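Cytochrome c2 iso-2 (Rhodospirillum centenum, PDB 1JDL) carries electrons on a covalently attached heme c, serving in photosynthetic purple bacteria as electron donor to the oxidized bacteriochlorophyll. Local coordinates at residues 67-72 with 110-115; 17-22 with 96-101; 78-83 with 90-95. One frame throughout, in Å; residues are numbered along the deposited sequence.

Interaction 1 (67-72 with 110-115). With HEM (protoporphyrin IX containing Fe), chain B.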
loop_
_atom_site.group_PDB
_atom_site.type_symbol
_atom_site.label_atom_id
_atom_site.label_comp_id
_atom_site.label_asym_id
_atom_site.label_seq_id
_atom_site.Cartn_x
_atom_site.Cartn_y
_atom_site.Cartn_z
ATOM N N ASN A 67 3.519 -7.494 4.096
ATOM C CA ASN A 67 3.712 -6.985 2.748
ATOM C C ASN A 67 3.760 -5.462 2.704
ATOM O O ASN A 67 4.548 -4.890 1.954
ATOM C CB ASN A 67 2.617 -7.502 1.813
ATOM C CG ASN A 67 2.868 -8.929 1.361
ATOM O OD1 ASN A 67 3.997 -9.416 1.414
ATOM N ND2 ASN A 67 1.820 -9.601 0.902
ATOM N N ILE A 68 2.934 -4.800 3.510
ATOM C CA ILE A 68 2.939 -3.339 3.519
ATOM C C ILE A 68 4.279 -2.852 4.065
ATOM O O ILE A 68 4.874 -1.906 3.543
ATOM C CB ILE A 68 1.787 -2.774 4.377
ATOM C CG1 ILE A 68 0.444 -3.272 3.835
ATOM C CG2 ILE A 68 1.829 -1.249 4.361
ATOM C CD1 ILE A 68 -0.760 -2.787 4.627
ATOM N N ILE A 69 4.760 -3.510 5.117
ATOM C CA ILE A 69 6.038 -3.146 5.716
ATOM C C ILE A 69 7.188 -3.272 4.718
ATOM O O ILE A 69 8.065 -2.413 4.662
ATOM C CB ILE A 69 6.345 -4.038 6.948
ATOM C CG1 ILE A 69 5.372 -3.710 8.082
ATOM C CG2 ILE A 69 7.788 -3.837 7.403
ATOM C CD1 ILE A 69 5.537 -2.319 8.649
ATOM N N ALA A 70 7.178 -4.341 3.926
ATOM C CA ALA A 70 8.235 -4.577 2.943
ATOM C C ALA A 70 8.104 -3.682 1.718
ATOM O O ALA A 70 9.081 -3.425 1.014
ATOM C CB ALA A 70 8.223 -6.035 2.512
ATOM N N TYR A 71 6.887 -3.215 1.476
ATOM C CA TYR A 71 6.561 -2.361 0.335
ATOM C C TYR A 71 6.951 -0.891 0.501
ATOM O O TYR A 71 7.526 -0.288 -0.401
ATOM C CB TYR A 71 5.052 -2.466 0.089
ATOM C CG TYR A 71 4.406 -1.383 -0.757
ATOM C CD1 TYR A 71 4.485 -1.408 -2.148
ATOM C CD2 TYR A 71 3.643 -0.381 -0.156
ATOM C CE1 TYR A 71 3.804 -0.463 -2.927
ATOM C CE2 TYR A 71 2.969 0.569 -0.918
ATOM C CZ TYR A 71 3.047 0.520 -2.296
ATOM O OH TYR A 71 2.341 1.434 -3.041
ATOM N N LEU A 72 6.641 -0.329 1.662
ATOM C CA LEU A 72 6.885 1.088 1.930
ATOM C C LEU A 72 8.265 1.702 1.684
ATOM O O LEU A 72 8.354 2.863 1.288
ATOM C CB LEU A 72 6.416 1.428 3.348
ATOM C CG LEU A 72 4.892 1.408 3.533
ATOM C CD1 LEU A 72 4.548 1.649 4.988
ATOM C CD2 LEU A 72 4.242 2.462 2.641
ATOM N N ASP A 110 4.875 1.277 12.899
ATOM C CA ASP A 110 3.858 2.090 13.552
ATOM C C ASP A 110 2.708 2.491 12.641
ATOM O O ASP A 110 1.546 2.428 13.039
ATOM C CB ASP A 110 4.477 3.354 14.158
ATOM C CG ASP A 110 5.469 3.050 15.267
ATOM O OD1 ASP A 110 5.274 2.046 15.984
ATOM O OD2 ASP A 110 6.435 3.827 15.430
ATOM N N VAL A 111 3.017 2.910 11.420
ATOM C CA VAL A 111 1.949 3.317 10.521
ATOM C C VAL A 111 1.075 2.111 10.167
ATOM O O VAL A 111 -0.137 2.243 10.007
ATOM C CB VAL A 111 2.509 4.009 9.248
ATOM C CG1 VAL A 111 3.096 2.992 8.289
ATOM C CG2 VAL A 111 1.403 4.832 8.589
ATOM N N VAL A 112 1.683 0.933 10.069
ATOM C CA VAL A 112 0.915 -0.275 9.770
ATOM C C VAL A 112 0.036 -0.627 10.976
ATOM O O VAL A 112 -1.101 -1.074 10.818
ATOM C CB VAL A 112 1.849 -1.452 9.418
ATOM C CG1 VAL A 112 1.069 -2.758 9.351
ATOM C CG2 VAL A 112 2.510 -1.180 8.075
ATOM N N ALA A 113 0.554 -0.418 12.183
ATOM C CA ALA A 113 -0.230 -0.695 13.386
ATOM C C ALA A 113 -1.452 0.222 13.387
ATOM O O ALA A 113 -2.539 -0.163 13.825
ATOM C CB ALA A 113 0.618 -0.455 14.636
ATOM N N TYR A 114 -1.270 1.439 12.886
ATOM C CA TYR A 114 -2.354 2.411 12.807
ATOM C C TYR A 114 -3.389 1.965 11.768
ATOM O O TYR A 114 -4.598 2.005 12.016
ATOM C CB TYR A 114 -1.788 3.786 12.432
ATOM C CG TYR A 114 -2.834 4.855 12.214
ATOM C CD1 TYR A 114 -3.631 5.310 13.266
ATOM C CD2 TYR A 114 -3.030 5.410 10.953
ATOM C CE1 TYR A 114 -4.596 6.289 13.065
ATOM C CE2 TYR A 114 -3.994 6.390 10.741
ATOM C CZ TYR A 114 -4.773 6.825 11.800
ATOM O OH TYR A 114 -5.724 7.797 11.589
ATOM N N LEU A 115 -2.908 1.523 10.611
ATOM C CA LEU A 115 -3.789 1.078 9.538
ATOM C C LEU A 115 -4.606 -0.145 9.935
ATOM O O LEU A 115 -5.723 -0.324 9.459
ATOM C CB LEU A 115 -2.980 0.755 8.280
ATOM C CG LEU A 115 -2.356 1.954 7.565
ATOM C CD1 LEU A 115 -1.456 1.475 6.433
ATOM C CD2 LEU A 115 -3.459 2.856 7.036
HETATM C CHA HEM B . -0.967 3.268 -3.295
HETATM C CHB HEM B . 0.230 3.165 1.376
HETATM C CHC HEM B . 1.850 7.706 1.037
HETATM C CHD HEM B . 0.156 7.960 -3.438
HETATM C C1A HEM B . -0.726 2.820 -1.995
HETATM C C2A HEM B . -0.932 1.462 -1.548
HETATM C C3A HEM B . -0.585 1.446 -0.233
HETATM C C4A HEM B . -0.184 2.788 0.117
HETATM C CMA HEM B . -0.560 0.243 0.696
HETATM C CAA HEM B . -1.576 0.341 -2.375
HETATM C CBA HEM B . -3.086 0.425 -2.150
HETATM C CGA HEM B . -3.904 -0.546 -3.005
HETATM O O1A HEM B . -3.321 -1.390 -3.714
HETATM O O2A HEM B . -5.149 -0.466 -2.955
HETATM C C1B HEM B . 0.751 4.413 1.688
HETATM C C2B HEM B . 1.248 4.793 2.986
HETATM C C3B HEM B . 1.901 5.979 2.798
HETATM C C4B HEM B . 1.575 6.427 1.498
HETATM C CMB HEM B . 1.034 4.005 4.272
HETATM C CAB HEM B . 2.950 6.575 3.528
HETATM C CBB HEM B . 3.687 6.030 4.739
HETATM C C1C HEM B . 1.576 8.155 -0.222
HETATM C C2C HEM B . 1.867 9.488 -0.708
HETATM C C3C HEM B . 1.537 9.481 -2.010
HETATM C C4C HEM B . 0.818 8.247 -2.255
HETATM C CMC HEM B . 2.414 10.657 0.114
HETATM C CAC HEM B . 1.939 10.354 -3.045
HETATM C CBC HEM B . 2.693 11.678 -2.978
HETATM C C1D HEM B . -0.370 6.732 -3.770
HETATM C C2D HEM B . -0.902 6.411 -5.073
HETATM C C3D HEM B . -1.151 5.067 -5.074
HETATM C C4D HEM B . -0.782 4.586 -3.738
HETATM C CMD HEM B . -1.085 7.366 -6.256
HETATM C CAD HEM B . -1.608 4.228 -6.271
HETATM C CBD HEM B . -0.339 3.700 -6.949
HETATM C CGD HEM B . -0.599 2.957 -8.244
HETATM O O1D HEM B . 0.391 2.532 -8.878
HETATM O O2D HEM B . -1.776 2.791 -8.634
HETATM N NA HEM B . -0.248 3.625 -0.975
HETATM N NB HEM B . 0.939 5.425 0.769
HETATM N NC HEM B . 0.948 7.387 -1.187
HETATM N ND HEM B . -0.302 5.621 -2.946
HETATM FE FE HEM B . 0.376 5.510 -1.091
#
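The hydrophobic core of the class I cytochrome c fold, where the C-terminal helix 105-115 lies beside helix 65-71 next to the heme, is the setting in which Val-112 meets Ile-68 and Ile-69. One methyl of the valine, CG2, does nearly all the work. It stands 3.8 Å from Ile-68 CG2 and only 3.3 Å from Ile-69 CD1, a carbon pair closer than ordinary van der Waals contact. With CG1 of Val-112 anti to the backbone N (chi1 170°), CG2 falls opposite the carbonyl carbon and faces helix 65-71. Ile-69 starts less well aimed, but a bend at its second torsion (chi2 -66°) swings CD1 back over the valine. One turn further on, Leu-72 and Val-111 reach for each other tip to tip, CD1 to CG1 at 3.8 Å. The branches of leucine divide the labour: CD1 takes the valine, while CD2 presents an apolar surface to the heme, 3.8 Å from HEM C2B. Tyr-71, pointing from the same helix to the porphyrin, brings its OH to 3.5 Å from HEM C1A and packs against Trp-63. Val-111 in turn touches Val-11 of helix 5-11, so three helices converge here. Beta-branched and leucine side chains suit such a place, being compact, stiff and wholly apolar. Since the side chains of the two segments meet through aliphatic carbon, mostly methyl groups, dispersion and the exclusion of water probably account for their attraction, while a hydrogen bond from Arg-108 NH1 to Ile-69 O also joins the two helices.

Interaction 2 (17-22 with 96-101). With HEM (protoporphyrin IX containing Fe), chain B.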
loop_
_atom_site.group_PDB
_atom_site.type_symbol
_atom_site.label_atom_id
_atom_site.label_comp_id
_atom_site.label_asym_id
_atom_site.label_seq_id
_atom_site.Cartn_x
_atom_site.Cartn_y
_atom_site.Cartn_z
ATOM N N ALA A 17 -1.429 13.524 2.515
ATOM C CA ALA A 17 -1.492 14.373 1.338
ATOM C C ALA A 17 -2.172 13.632 0.197
ATOM O O ALA A 17 -2.773 14.253 -0.680
ATOM C CB ALA A 17 -0.087 14.794 0.918
ATOM N N CYS A 18 -2.098 12.303 0.223
ATOM C CA CYS A 18 -2.668 11.493 -0.848
ATOM C C CYS A 18 -3.648 10.406 -0.445
ATOM O O CYS A 18 -4.341 9.854 -1.299
ATOM C CB CYS A 18 -1.540 10.833 -1.630
ATOM S SG CYS A 18 -0.262 11.985 -2.103
ATOM N N HIS A 19 -3.699 10.085 0.841
ATOM C CA HIS A 19 -4.585 9.031 1.322
ATOM C C HIS A 19 -5.473 9.471 2.467
ATOM O O HIS A 19 -5.126 10.368 3.231
ATOM C CB HIS A 19 -3.772 7.846 1.829
ATOM C CG HIS A 19 -3.025 7.112 0.766
ATOM N ND1 HIS A 19 -3.646 6.285 -0.145
ATOM C CD2 HIS A 19 -1.699 7.022 0.514
ATOM C CE1 HIS A 19 -2.733 5.711 -0.907
ATOM N NE2 HIS A 19 -1.543 6.140 -0.526
ATOM N N ARG A 20 -6.612 8.801 2.582
ATOM C CA ARG A 20 -7.570 9.055 3.648
ATOM C C ARG A 20 -7.961 7.717 4.263
ATOM O O ARG A 20 -7.943 6.685 3.592
ATOM C CB ARG A 20 -8.817 9.748 3.092
ATOM C CG ARG A 20 -8.591 11.190 2.685
ATOM C CD ARG A 20 -8.662 12.119 3.884
ATOM N NE ARG A 20 -8.327 13.495 3.528
ATOM C CZ ARG A 20 -7.098 13.904 3.230
ATOM N NH1 ARG A 20 -6.093 13.041 3.252
ATOM N NH2 ARG A 20 -6.875 15.172 2.908
ATOM N N VAL A 21 -8.286 7.742 5.551
ATOM C CA VAL A 21 -8.722 6.553 6.270
ATOM C C VAL A 21 -9.905 6.997 7.122
ATOM O O VAL A 21 -10.084 8.189 7.354
ATOM C CB VAL A 21 -7.616 5.982 7.189
ATOM C CG1 VAL A 21 -6.475 5.430 6.346
ATOM C CG2 VAL A 21 -7.108 7.062 8.137
ATOM N N GLY A 22 -10.711 6.045 7.575
ATOM C CA GLY A 22 -11.863 6.385 8.394
ATOM C C GLY A 22 -13.174 6.164 7.666
ATOM O O GLY A 22 -13.176 5.706 6.522
ATOM N N THR A 96 4.870 2.339 -10.520
ATOM C CA THR A 96 3.691 2.689 -9.728
ATOM C C THR A 96 3.534 4.208 -9.631
ATOM O O THR A 96 4.514 4.952 -9.706
ATOM C CB THR A 96 3.778 2.110 -8.286
ATOM O OG1 THR A 96 2.633 2.521 -7.525
ATOM C CG2 THR A 96 5.028 2.618 -7.587
ATOM N N LYS A 97 2.293 4.656 -9.464
ATOM C CA LYS A 97 1.985 6.076 -9.344
ATOM C C LYS A 97 2.360 6.632 -7.977
ATOM O O LYS A 97 2.358 7.852 -7.786
ATOM C CB LYS A 97 0.493 6.324 -9.586
ATOM C CG LYS A 97 0.020 6.061 -11.003
ATOM C CD LYS A 97 -1.470 6.351 -11.131
ATOM C CE LYS A 97 -1.973 6.068 -12.536
ATOM N NZ LYS A 97 -3.409 6.418 -12.679
ATOM N N MET A 98 2.657 5.754 -7.021
ATOM C CA MET A 98 3.028 6.225 -5.690
ATOM C C MET A 98 4.498 6.586 -5.630
ATOM O O MET A 98 5.362 5.707 -5.524
ATOM C CB MET A 98 2.725 5.176 -4.620
ATOM C CG MET A 98 3.059 5.664 -3.204
ATOM S SD MET A 98 2.356 4.625 -1.915
ATOM C CE MET A 98 3.675 4.640 -0.724
ATOM N N VAL A 99 4.764 7.888 -5.706
ATOM C CA VAL A 99 6.116 8.424 -5.663
ATOM C C VAL A 99 6.393 8.946 -4.255
ATOM O O VAL A 99 6.432 10.154 -4.016
ATOM C CB VAL A 99 6.293 9.583 -6.673
ATOM C CG1 VAL A 99 7.742 10.046 -6.685
ATOM C CG2 VAL A 99 5.864 9.131 -8.064
ATOM N N PHE A 100 6.560 8.014 -3.328
ATOM C CA PHE A 100 6.844 8.329 -1.937
ATOM C C PHE A 100 7.429 7.078 -1.300
ATOM O O PHE A 100 7.011 5.959 -1.616
ATOM C CB PHE A 100 5.559 8.750 -1.202
ATOM C CG PHE A 100 5.780 9.145 0.233
ATOM C CD1 PHE A 100 5.704 8.199 1.251
ATOM C CD2 PHE A 100 6.092 10.461 0.562
ATOM C CE1 PHE A 100 5.934 8.555 2.578
ATOM C CE2 PHE A 100 6.326 10.831 1.888
ATOM C CZ PHE A 100 6.245 9.872 2.898
ATOM N N LYS A 101 8.411 7.267 -0.427
ATOM C CA LYS A 101 9.054 6.159 0.266
ATOM C C LYS A 101 9.117 6.457 1.759
ATOM O O LYS A 101 9.239 7.613 2.168
ATOM C CB LYS A 101 10.487 5.955 -0.241
ATOM C CG LYS A 101 10.631 5.651 -1.723
ATOM C CD LYS A 101 12.108 5.517 -2.082
ATOM C CE LYS A 101 12.312 5.234 -3.561
ATOM N NZ LYS A 101 13.761 5.176 -3.912
HETATM C CHA HEM B . -0.967 3.268 -3.295
HETATM C CHB HEM B . 0.230 3.165 1.376
HETATM C CHC HEM B . 1.850 7.706 1.037
HETATM C CHD HEM B . 0.156 7.960 -3.438
HETATM C C1A HEM B . -0.726 2.820 -1.995
HETATM C C2A HEM B . -0.932 1.462 -1.548
HETATM C C3A HEM B . -0.585 1.446 -0.233
HETATM C C4A HEM B . -0.184 2.788 0.117
HETATM C CMA HEM B . -0.560 0.243 0.696
HETATM C CAA HEM B . -1.576 0.341 -2.375
HETATM C CBA HEM B . -3.086 0.425 -2.150
HETATM C CGA HEM B . -3.904 -0.546 -3.005
HETATM O O1A HEM B . -3.321 -1.390 -3.714
HETATM O O2A HEM B . -5.149 -0.466 -2.955
HETATM C C1B HEM B . 0.751 4.413 1.688
HETATM C C2B HEM B . 1.248 4.793 2.986
HETATM C C3B HEM B . 1.901 5.979 2.798
HETATM C C4B HEM B . 1.575 6.427 1.498
HETATM C CMB HEM B . 1.034 4.005 4.272
HETATM C CAB HEM B . 2.950 6.575 3.528
HETATM C CBB HEM B . 3.687 6.030 4.739
HETATM C C1C HEM B . 1.576 8.155 -0.222
HETATM C C2C HEM B . 1.867 9.488 -0.708
HETATM C C3C HEM B . 1.537 9.481 -2.010
HETATM C C4C HEM B . 0.818 8.247 -2.255
HETATM C CMC HEM B . 2.414 10.657 0.114
HETATM C CAC HEM B . 1.939 10.354 -3.045
HETATM C CBC HEM B . 2.693 11.678 -2.978
HETATM C C1D HEM B . -0.370 6.732 -3.770
HETATM C C2D HEM B . -0.902 6.411 -5.073
HETATM C C3D HEM B . -1.151 5.067 -5.074
HETATM C C4D HEM B . -0.782 4.586 -3.738
HETATM C CMD HEM B . -1.085 7.366 -6.256
HETATM C CAD HEM B . -1.608 4.228 -6.271
HETATM C CBD HEM B . -0.339 3.700 -6.949
HETATM C CGD HEM B . -0.599 2.957 -8.244
HETATM O O1D HEM B . 0.391 2.532 -8.878
HETATM O O2D HEM B . -1.776 2.791 -8.634
HETATM N NA HEM B . -0.248 3.625 -0.975
HETATM N NB HEM B . 0.939 5.425 0.769
HETATM N NC HEM B . 0.948 7.387 -1.187
HETATM N ND HEM B . -0.302 5.621 -2.946
HETATM FE FE HEM B . 0.376 5.510 -1.091
#
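His-19 sets the edge of its imidazole over the centre of the porphyrin, NE2 foremost, while Met-98 comes from the opposite face. Together they are the two axial ligands of heme c, the six-coordinate His/Met iron of the cytochrome c family; His-19 closes the CXXCH heme-binding motif, whose Cys-15 and Cys-18 are covalently joined to the heme. His-19 NE2 binds the iron at 2.1 Å and Met-98 SD binds it at 2.3 Å, leaving the two ligand atoms 4.4 Å apart with the metal between them. The other nitrogen of the imidazole, ND1, is hydrogen-bonded to the carbonyl oxygen of Pro-31, which, with the iron bond, helps to set how the ring is turned and would be expected to make it a stronger electron donor to iron. Histidine suits the place because it can serve both partners at once. Methionine offers a soft thioether sulfur at the end of a flexible arm: CG lies anti to the backbone N (chi1 -178°), and the chain bends only at its last torsion (chi3 142°), which lays CE over HEM NB. Past the methionine, Phe-100 sets one ring face over a heme methyl, CG to HEM CMC at 3.7 Å. Thr-96 and Lys-97 hold a propionate: Thr-96 OG1 donates to HEM O1D at 2.6 Å, and Lys-97 N reaches the same oxygen at 2.9 Å. Thr-96 OG1 also closes an ST turn, accepting from Met-98 N at 3.3 Å along an almost straight N-H path of 176°.

Interaction 3 (78-83 with 90-95); sequences FLRKFL and EQAKGS
Gln-91, in a 3-10 segment, meets the helix through its backbone: its carbonyl O lies 3.6 Å from CD1 of Leu-83, a residue that also packs on Ile-52 of helix 51-58. Ala-92 follows, with its CB aimed at helix 75-85 between Arg-80 and Leu-83, which lie about one turn apart; the methyl is 3.7 Å from Arg-80 O and 4.0 Å from Leu-83 CB. A side chain of one carbon suits this spot, where the CA atoms of Arg-80 and Ala-92 are 4.8 Å apart. The carbonyl O of Ala-92 lies against the aliphatic part of the arginine, 3.3 Å from Arg-80 CG. Lys-93 directs its CB away from the helix; a charged, solvent-exposed residue suits this position. At Gly-94 the backbone O is gripped side-on by two nitrogens of one guanidinium: Arg-80 NE donates at 3.2 Å, nearly along the C=O axis, and Arg-80 NH2 at 3.0 Å from above the carbonyl plane. The oxygen stays close to the guanidinium plane, and the arginine gets there by running extended from CG to NE. Ser-95 ends the run with CB 4.0 Å from Arg-80 NH2, its hydroxyl making a weak hydrogen bond to Asn-76. Two donors converging on one carbonyl limit the swing of both groups, and the charge on the guanidinium probably strengthens both bonds, which tie the loop at Gly-94 to helix 75-85.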
loop_
_atom_site.group_PDB
_atom_site.type_symbol
_atom_site.label_atom_id
_atom_site.label_comp_id
_atom_site.label_asym_id
_atom_site.label_seq_id
_atom_site.Cartn_x
_atom_site.Cartn_y
_atom_site.Cartn_z
ATOM N N PHE A 78 9.402 -3.375 -4.648
ATOM C CA PHE A 78 8.582 -4.447 -4.098
ATOM C C PHE A 78 7.646 -5.057 -5.138
ATOM O O PHE A 78 7.573 -6.276 -5.283
ATOM C CB PHE A 78 7.750 -3.933 -2.921
ATOM C CG PHE A 78 6.874 -4.984 -2.299
ATOM C CD1 PHE A 78 7.388 -5.874 -1.359
ATOM C CD2 PHE A 78 5.543 -5.112 -2.686
ATOM C CE1 PHE A 78 6.586 -6.879 -0.811
ATOM C CE2 PHE A 78 4.730 -6.112 -2.147
ATOM C CZ PHE A 78 5.253 -6.996 -1.208
ATOM N N LEU A 79 6.920 -4.203 -5.851
ATOM C CA LEU A 79 5.978 -4.660 -6.862
ATOM C C LEU A 79 6.634 -5.400 -8.019
ATOM O O LEU A 79 6.113 -6.411 -8.490
ATOM C CB LEU A 79 5.180 -3.474 -7.394
ATOM C CG LEU A 79 4.225 -2.820 -6.395
ATOM C CD1 LEU A 79 3.646 -1.547 -6.996
ATOM C CD2 LEU A 79 3.119 -3.798 -6.035
ATOM N N ARG A 80 7.772 -4.900 -8.485
ATOM C CA ARG A 80 8.476 -5.545 -9.585
ATOM C C ARG A 80 8.966 -6.930 -9.188
ATOM O O ARG A 80 8.855 -7.882 -9.964
ATOM C CB ARG A 80 9.649 -4.674 -10.038
ATOM C CG ARG A 80 9.203 -3.465 -10.843
ATOM C CD ARG A 80 10.349 -2.514 -11.154
ATOM N NE ARG A 80 9.896 -1.400 -11.986
ATOM C CZ ARG A 80 10.525 -0.232 -12.093
ATOM N NH1 ARG A 80 11.644 -0.012 -11.416
ATOM N NH2 ARG A 80 10.032 0.717 -12.879
ATOM N N LYS A 81 9.495 -7.050 -7.974
ATOM C CA LYS A 81 9.985 -8.339 -7.501
ATOM C C LYS A 81 8.839 -9.316 -7.298
ATOM O O LYS A 81 8.966 -10.501 -7.604
ATOM C CB LYS A 81 10.757 -8.177 -6.192
ATOM C CG LYS A 81 11.180 -9.500 -5.573
ATOM C CD LYS A 81 11.924 -9.305 -4.266
ATOM C CE LYS A 81 12.172 -10.646 -3.585
ATOM N NZ LYS A 81 12.841 -11.611 -4.506
ATOM N N PHE A 82 7.715 -8.825 -6.780
ATOM C CA PHE A 82 6.565 -9.693 -6.551
ATOM C C PHE A 82 6.072 -10.314 -7.853
ATOM O O PHE A 82 5.782 -11.509 -7.910
ATOM C CB PHE A 82 5.406 -8.923 -5.907
ATOM C CG PHE A 82 4.231 -9.799 -5.557
ATOM C CD1 PHE A 82 4.161 -10.427 -4.319
ATOM C CD2 PHE A 82 3.227 -10.044 -6.488
ATOM C CE1 PHE A 82 3.107 -11.293 -4.014
ATOM C CE2 PHE A 82 2.172 -10.907 -6.197
ATOM C CZ PHE A 82 2.113 -11.534 -4.953
ATOM N N LEU A 83 5.961 -9.494 -8.894
ATOM C CA LEU A 83 5.494 -9.968 -10.190
ATOM C C LEU A 83 6.471 -10.937 -10.831
ATOM O O LEU A 83 6.063 -11.930 -11.438
ATOM C CB LEU A 83 5.242 -8.789 -11.127
ATOM C CG LEU A 83 3.977 -7.984 -10.807
ATOM C CD1 LEU A 83 3.950 -6.713 -11.633
ATOM C CD2 LEU A 83 2.756 -8.837 -11.092
ATOM N N GLU A 90 7.222 -10.015 -17.211
ATOM C CA GLU A 90 6.917 -9.131 -18.327
ATOM C C GLU A 90 6.021 -7.959 -17.930
ATOM O O GLU A 90 6.033 -6.917 -18.581
ATOM C CB GLU A 90 6.258 -9.932 -19.451
ATOM C CG GLU A 90 4.928 -10.556 -19.066
ATOM C CD GLU A 90 4.446 -11.569 -20.085
ATOM O OE1 GLU A 90 4.378 -11.223 -21.284
ATOM O OE2 GLU A 90 4.134 -12.712 -19.684
ATOM N N GLN A 91 5.251 -8.125 -16.859
ATOM C CA GLN A 91 4.353 -7.068 -16.409
ATOM C C GLN A 91 4.979 -6.141 -15.373
ATOM O O GLN A 91 4.312 -5.247 -14.855
ATOM C CB GLN A 91 3.071 -7.677 -15.836
ATOM C CG GLN A 91 2.381 -8.650 -16.778
ATOM C CD GLN A 91 1.007 -9.060 -16.291
ATOM O OE1 GLN A 91 0.097 -8.234 -16.201
ATOM N NE2 GLN A 91 0.849 -10.339 -15.974
ATOM N N ALA A 92 6.260 -6.344 -15.081
ATOM C CA ALA A 92 6.954 -5.525 -14.092
ATOM C C ALA A 92 7.836 -4.442 -14.704
ATOM O O ALA A 92 8.729 -3.914 -14.038
ATOM C CB ALA A 92 7.791 -6.420 -13.179
ATOM N N LYS A 93 7.587 -4.099 -15.963
ATOM C CA LYS A 93 8.384 -3.078 -16.636
ATOM C C LYS A 93 7.888 -1.658 -16.361
ATOM O O LYS A 93 8.634 -0.690 -16.526
ATOM C CB LYS A 93 8.405 -3.345 -18.145
ATOM C CG LYS A 93 9.055 -4.672 -18.514
ATOM C CD LYS A 93 9.064 -4.902 -20.017
ATOM C CE LYS A 93 9.706 -6.238 -20.360
ATOM N NZ LYS A 93 9.717 -6.496 -21.826
ATOM N N GLY A 94 6.634 -1.538 -15.938
ATOM C CA GLY A 94 6.072 -0.229 -15.648
ATOM C C GLY A 94 6.463 0.294 -14.275
ATOM O O GLY A 94 7.304 -0.294 -13.594
ATOM N N SER A 95 5.852 1.405 -13.869
ATOM C CA SER A 95 6.136 2.011 -12.574
ATOM C C SER A 95 4.841 2.379 -11.848
ATOM O O SER A 95 3.829 2.684 -12.482
ATOM C CB SER A 95 6.996 3.263 -12.767
ATOM O OG SER A 95 7.165 3.963 -11.548
#

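In the fold
From the N terminus the chain first passes 17-22, in the loop after helix 5-11, and then runs through helix 51-58 to 67-72, the first half of interaction 1. Next comes helix 75-85, whose residues 78-83 meet 90-95 shortly afterwards: interaction 3 closes this short loop and is nested inside the loops of both others. Residues 96-101 then complete interaction 2 across the heme, and 110-115 on the C-terminal helix complete interaction 1, so these two long loops cross. They share the heme, and Tyr-71 packs on Met-98. Phe-78 against Tyr-71, and Leu-79 against Thr-96, join interaction 3 to them.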